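Local coordinates for TRAP solute Binding Protein (Uncultured marine bacterium, PDB 5I7I) that binds 3-hydroxybenzoate and probably hands such aromatic acids to a TRAP transporter for uptake into the cell, at residues Phe43-Pro46 and Trp47-Val51; Gly70-Pro73 and Pro74-Val77. All blocks are in the same frame, centred on the assembly; numbering follows the deposited sequence.

Contact 1 of 2, residues Phe43-Pro46 and Trp47-Val51; sequences FVKP and WSEKV
K45 O takes a bond from E49 N and, in one of the two conformers of S48, from the serine hydroxyl as well. E49 N reaches it in the carbonyl plane at 3.0 Å, as an ordinary i to i+4 helix bond. In that conformer S48 OG donates to the same K45 O at 2.7 Å. This second donor comes in more from the side. The S48 torsion explains it: OG lies between the backbone N and the carbonyl carbon (chi1 77°), which turns the hydroxyl back toward the preceding turn.

The side chains of K45 and E49 meet one turn apart on the exposed side. K45 NZ forms a salt bridge with E49 OE2 at 2.8 Å. The lysine approaches on the syn side of the carboxylate, 23° out of its plane. Its chain runs extended and bends only at the last torsion (chi4 -71°), which brings NZ round to the oxygen. The other oxygen, E49 OE1, takes a bond from a water that also donates to P46 O at 2.8 Å. P46 O accepts from K50 N as well. P46 has no N-H to give to the turn before, and the helix is kinked there.

W47 turns inward, and one face of its indole lies under V51 CG2, 3.7 Å above the ring centre. W47 NE1 is hydrogen-bonded to N261 O. F43 and W47 both meet F240 edge-to-face. Helix 38-54, the crossover of a beta-alpha-beta unit, thus packs W47 and S48 on strand 59-64, and F43 and W47 on helix 264-287.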
ATOM      1  N   PHE A  43       7.328 -11.759  -1.983  1.00  7.75           N
ATOM      2  CA  PHE A  43       6.264 -11.579  -2.963  1.00  8.55           C
ATOM      3  C   PHE A  43       6.834 -11.651  -4.373  1.00  7.04           C
ATOM      4  O   PHE A  43       6.562 -12.616  -5.095  1.00  8.48           O
ATOM      5  CB  PHE A  43       5.411 -10.324  -2.715  1.00  6.94           C
ATOM      6  CG  PHE A  43       4.349 -10.151  -3.739  1.00  6.99           C
ATOM      7  CD1 PHE A  43       3.278 -11.001  -3.785  1.00  6.65           C
ATOM      8  CD2 PHE A  43       4.475  -9.194  -4.718  1.00  5.33           C
ATOM      9  CE1 PHE A  43       2.310 -10.871  -4.793  1.00  7.73           C
ATOM     10  CE2 PHE A  43       3.524  -9.073  -5.727  1.00  7.61           C
ATOM     11  CZ  PHE A  43       2.450  -9.913  -5.756  1.00  8.09           C
ATOM     12  N   VAL A  44       7.654 -10.686  -4.775  1.00  7.76           N
ATOM     13  CA  VAL A  44       8.120 -10.665  -6.162  1.00  6.83           C
ATOM     14  C   VAL A  44       9.073 -11.822  -6.434  1.00  7.28           C
ATOM     15  O   VAL A  44       9.014 -12.446  -7.501  1.00  7.97           O
ATOM     16  CB  VAL A  44       8.738  -9.310  -6.515  1.00  6.67           C
ATOM     17  CG1 VAL A  44       9.358  -9.355  -7.926  1.00 10.22           C
ATOM     18  CG2 VAL A  44       7.672  -8.201  -6.428  1.00  8.14           C
ATOM     19  N   LYS A  45       9.942 -12.153  -5.481  1.00  7.90           N
ATOM     20  CA  LYS A  45      10.857 -13.271  -5.694  1.00  8.38           C
ATOM     21  C   LYS A  45      10.105 -14.571  -5.902  1.00  9.00           C
ATOM     22  O   LYS A  45      10.340 -15.239  -6.921  1.00  9.45           O
ATOM     23  CB  LYS A  45      11.877 -13.341  -4.557  1.00 11.12           C
ATOM     24  CG  LYS A  45      12.751 -14.594  -4.594  1.00 13.73           C
ATOM     25  CD  LYS A  45      13.820 -14.545  -3.515  1.00 13.45           C
ATOM     26  CE  LYS A  45      14.716 -15.774  -3.518  1.00 14.16           C
ATOM     27  NZ  LYS A  45      14.011 -16.990  -3.048  1.00 19.25           N
ATOM     28  N   PRO A  46       9.190 -14.987  -5.031  1.00  9.33           N
ATOM     29  CA  PRO A  46       8.451 -16.221  -5.331  1.00  9.88           C
ATOM     30  C   PRO A  46       7.558 -16.128  -6.552  1.00  9.78           C
ATOM     31  O   PRO A  46       7.389 -17.136  -7.257  1.00 10.41           O
ATOM     32  CB  PRO A  46       7.676 -16.516  -4.035  1.00 13.34           C
ATOM     33  CG  PRO A  46       7.726 -15.229  -3.242  1.00 13.07           C
ATOM     34  CD  PRO A  46       8.952 -14.501  -3.660  1.00 11.66           C
ATOM     35  N   TRP A  47       6.985 -14.954  -6.841  1.00 10.23           N
ATOM     36  CA  TRP A  47       6.230 -14.794  -8.078  1.00  9.14           C
ATOM     37  C   TRP A  47       7.128 -15.099  -9.266  1.00  9.33           C
ATOM     38  O   TRP A  47       6.756 -15.849 -10.186  1.00 10.02           O
ATOM     39  CB  TRP A  47       5.667 -13.366  -8.161  1.00  8.28           C
ATOM     40  CG  TRP A  47       4.848 -13.081  -9.357  1.00  8.53           C
ATOM     41  CD1 TRP A  47       3.522 -13.276  -9.491  1.00  9.97           C
ATOM     42  CD2 TRP A  47       5.305 -12.512 -10.592  1.00  8.56           C
ATOM     43  NE1 TRP A  47       3.108 -12.889 -10.748  1.00  9.85           N
ATOM     44  CE2 TRP A  47       4.193 -12.411 -11.438  1.00 10.39           C
ATOM     45  CE3 TRP A  47       6.549 -12.083 -11.057  1.00  9.31           C
ATOM     46  CZ2 TRP A  47       4.286 -11.914 -12.739  1.00 10.93           C
ATOM     47  CZ3 TRP A  47       6.641 -11.576 -12.341  1.00 11.17           C
ATOM     48  CH2 TRP A  47       5.516 -11.497 -13.164  1.00 12.43           C
ATOM     49  N   SER A  48       8.326 -14.529  -9.258  0.56  9.05           N
ATOM     50  CA  SER A  48       9.248 -14.740 -10.365  0.56  9.38           C
ATOM     51  C   SER A  48       9.666 -16.199 -10.465  0.56 10.26           C
ATOM     52  O   SER A  48       9.870 -16.704 -11.571  0.56 11.36           O
ATOM     53  CB  SER A  48      10.453 -13.813 -10.222  0.56  8.98           C
ATOM     54  OG  SER A  48      11.360 -14.282  -9.245  0.56 10.10           O
ATOM     55  N   GLU A  49       9.779 -16.898  -9.333  1.00 11.59           N
ATOM     56  CA  GLU A  49      10.137 -18.318  -9.373  1.00 11.46           C
ATOM     57  C   GLU A  49       9.011 -19.164  -9.942  1.00 12.64           C
ATOM     58  O   GLU A  49       9.267 -20.153 -10.643  1.00 13.20           O
ATOM     59  CB  GLU A  49      10.480 -18.812  -7.978  1.00 12.88           C
ATOM     60  CG  GLU A  49      11.736 -18.213  -7.441  1.00 11.65           C
ATOM     61  CD  GLU A  49      11.878 -18.352  -5.938  1.00 17.80           C
ATOM     62  OE1 GLU A  49      10.885 -18.710  -5.264  1.00 18.08           O
ATOM     63  OE2 GLU A  49      13.002 -18.110  -5.445  1.00 16.27           O
ATOM     64  N   LYS A  50       7.760 -18.819  -9.612  1.00 11.56           N
ATOM     65  CA  LYS A  50       6.626 -19.544 -10.164  1.00 12.05           C
ATOM     66  C   LYS A  50       6.529 -19.301 -11.664  1.00 11.96           C
ATOM     67  O   LYS A  50       6.273 -20.238 -12.437  1.00 12.57           O
ATOM     68  CB  LYS A  50       5.348 -19.143  -9.416  1.00 12.66           C
ATOM     69  CG  LYS A  50       4.057 -19.860  -9.862  1.00 19.75           C
ATOM     70  CD  LYS A  50       2.855 -19.488  -8.945  1.00 20.60           C
ATOM     71  CE  LYS A  50       1.529 -20.157  -9.358  1.00 16.47           C
ATOM     72  NZ  LYS A  50       1.074 -19.785 -10.732  1.00 25.37           N
ATOM     73  N   VAL A  51       6.762 -18.050 -12.089  1.00 11.85           N
ATOM     74  CA  VAL A  51       6.750 -17.704 -13.507  1.00 11.80           C
ATOM     75  C   VAL A  51       7.869 -18.432 -14.246  1.00 12.56           C
ATOM     76  O   VAL A  51       7.676 -18.923 -15.369  1.00 15.68           O
ATOM     77  CB  VAL A  51       6.835 -16.176 -13.687  1.00 13.25           C
ATOM     78  CG1 VAL A  51       7.170 -15.799 -15.131  1.00 14.49           C
ATOM     79  CG2 VAL A  51       5.516 -15.515 -13.285  1.00 14.09           C
TER
HETATM   80  O   HOH W   1       8.023 -19.621  -6.024  1.00 27.85           O

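Contact 2 of 2, residues Gly70-Pro73 and Pro74-Val77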
ATOM      1  N   GLY A  70      17.830   3.259 -11.193  1.00  7.77           N
ATOM      2  CA  GLY A  70      17.858   4.706 -11.229  1.00  7.85           C
ATOM      3  C   GLY A  70      16.488   5.305 -10.990  1.00  8.57           C
ATOM      4  O   GLY A  70      15.458   4.671 -11.182  1.00  8.03           O
ATOM      5  N   GLY A  71      16.490   6.571 -10.595  1.00 10.91           N
ATOM      6  CA  GLY A  71      15.264   7.286 -10.315  1.00  9.61           C
ATOM      7  C   GLY A  71      14.841   7.220  -8.868  1.00 10.17           C
ATOM      8  O   GLY A  71      15.456   6.595  -8.001  1.00 11.42           O
ATOM      9  N   LYS A  72      13.730   7.886  -8.615  1.00  8.67           N
ATOM     10  CA  LYS A  72      13.098   7.957  -7.315  1.00  8.49           C
ATOM     11  C   LYS A  72      11.769   7.214  -7.337  1.00  7.00           C
ATOM     12  O   LYS A  72      11.217   6.951  -8.408  1.00  8.48           O
ATOM     13  CB  LYS A  72      12.856   9.424  -6.943  1.00 10.39           C
ATOM     14  CG  LYS A  72      14.138  10.219  -6.882  1.00 15.02           C
ATOM     15  CD  LYS A  72      13.904  11.666  -6.547  1.00 18.33           C
ATOM     16  CE  LYS A  72      15.230  12.385  -6.448  1.00 28.31           C
ATOM     17  NZ  LYS A  72      15.104  13.815  -6.818  1.00 34.38           N
ATOM     18  N   PRO A  73      11.224   6.854  -6.180  1.00  8.60           N
ATOM     19  CA  PRO A  73      10.080   5.953  -6.154  1.00  7.64           C
ATOM     20  C   PRO A  73       8.886   6.422  -6.970  1.00  6.36           C
ATOM     21  O   PRO A  73       8.218   5.582  -7.593  1.00  8.21           O
ATOM     22  CB  PRO A  73       9.753   5.846  -4.661  1.00  9.84           C
ATOM     23  CG  PRO A  73      11.104   5.934  -4.009  1.00 10.25           C
ATOM     24  CD  PRO A  73      11.814   7.011  -4.836  1.00 11.29           C
ATOM     25  N   PRO A  74       8.552   7.716  -7.013  1.00  7.29           N
ATOM     26  CA  PRO A  74       7.383   8.112  -7.817  1.00  8.68           C
ATOM     27  C   PRO A  74       7.561   7.836  -9.290  1.00  8.94           C
ATOM     28  O   PRO A  74       6.568   7.757 -10.015  1.00 10.05           O
ATOM     29  CB  PRO A  74       7.238   9.611  -7.538  1.00  9.70           C
ATOM     30  CG  PRO A  74       7.941   9.823  -6.263  1.00  9.70           C
ATOM     31  CD  PRO A  74       9.113   8.869  -6.299  1.00  8.90           C
ATOM     32  N   GLN A  75       8.796   7.678  -9.758  1.00  8.91           N
ATOM     33  CA  GLN A  75       9.037   7.458 -11.176  1.00  8.00           C
ATOM     34  C   GLN A  75       8.782   6.023 -11.620  1.00  7.68           C
ATOM     35  O   GLN A  75       8.737   5.781 -12.832  1.00  8.18           O
ATOM     36  CB  GLN A  75      10.455   7.858 -11.543  1.00  8.97           C
ATOM     37  CG  GLN A  75      10.764   9.286 -11.258  1.00 11.67           C
ATOM     38  CD  GLN A  75      12.151   9.639 -11.645  1.00 14.10           C
ATOM     39  OE1 GLN A  75      13.071   9.509 -10.841  1.00 13.76           O
ATOM     40  NE2 GLN A  75      12.332  10.054 -12.893  1.00 17.97           N
ATOM     41  N   LEU A  76       8.612   5.085 -10.688  1.00  8.02           N
ATOM     42  CA  LEU A  76       8.412   3.694 -11.079  1.00  6.72           C
ATOM     43  C   LEU A  76       7.242   3.540 -12.044  1.00  6.47           C
ATOM     44  O   LEU A  76       7.343   2.806 -13.034  1.00  7.02           O
ATOM     45  CB  LEU A  76       8.241   2.803  -9.846  1.00  6.72           C
ATOM     46  CG  LEU A  76       9.504   2.583  -9.017  1.00  7.16           C
ATOM     47  CD1 LEU A  76       9.140   2.040  -7.629  1.00  8.04           C
ATOM     48  CD2 LEU A  76      10.453   1.653  -9.751  1.00  7.68           C
ATOM     49  N   VAL A  77       6.129   4.229 -11.803  1.00  6.54           N
ATOM     50  CA  VAL A  77       4.991   4.103 -12.718  1.00  7.31           C
ATOM     51  C   VAL A  77       5.337   4.632 -14.103  1.00  7.08           C
ATOM     52  O   VAL A  77       4.863   4.095 -15.114  1.00  8.77           O
ATOM     53  CB  VAL A  77       3.703   4.749 -12.166  1.00  8.45           C
ATOM     54  CG1 VAL A  77       3.151   3.944 -11.012  1.00  9.30           C
ATOM     55  CG2 VAL A  77       3.931   6.185 -11.744  1.00  9.53           C
TER
HETATM   56  O   HOH W   2       5.716   4.784  -8.429  1.00  8.49           O
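Hydrogen bonds tie Q75 to K72 both ways. K72 N donates to Q75 OE1 at 2.8 Å, with an N-H...O angle of 161°. Q75 N returns a bond to K72 O at 2.9 Å. Only the first uses a side chain, as in half a capping box; the second is a backbone i to i+3 bond. Q75 CG stands beside the backbone N (chi1 -59°), and the extended chain beyond it carries the amide back to K72. With an alanine at Q75, K72 N would probably lose this acceptor, leaving the loop before it less firmly tied. L76 N bonds P73 O at 3.2 Å from above the carbonyl plane, and a water donates there too.

Apolar contact comes from the two proline rings, side by side. P73 CB and P74 CD stand 3.5 Å apart, a tight spacing largely imposed by the peptide link.

At G71 the backbone angles alone call for glycine, as a CB would press on G70 O. It would also clash with Q75 OE1, 3.2 Å from G71 CA.

The turn leads from the loop after strand 59-64 into helix 76-82, with P73 on F32 and the pocket residue Y94, and L76 on V88 and T90 of strand 87-91.

Overall arrangement
Contact 1 comes first along the chain and closes before contact 2 opens. Their centres lie 22 Å apart, and their nearest atoms are about 10 Å apart without touching. Both flank the same mixed five-stranded sheet. Contact 1 sits on helix 38-54, which links strands 25-31 and 59-64. Contact 2 follows strand 59-64 and starts helix 76-82, which leads to strand 87-91, the neighbour of strand 25-31. The bound 3-hydroxybenzoate is about 10 Å from the F43 side chain and about 9 Å from that of P73. Strand 87-91 carries pocket residues, so both contacts probably bear on the pocket through the fold rather than by touching the ligand.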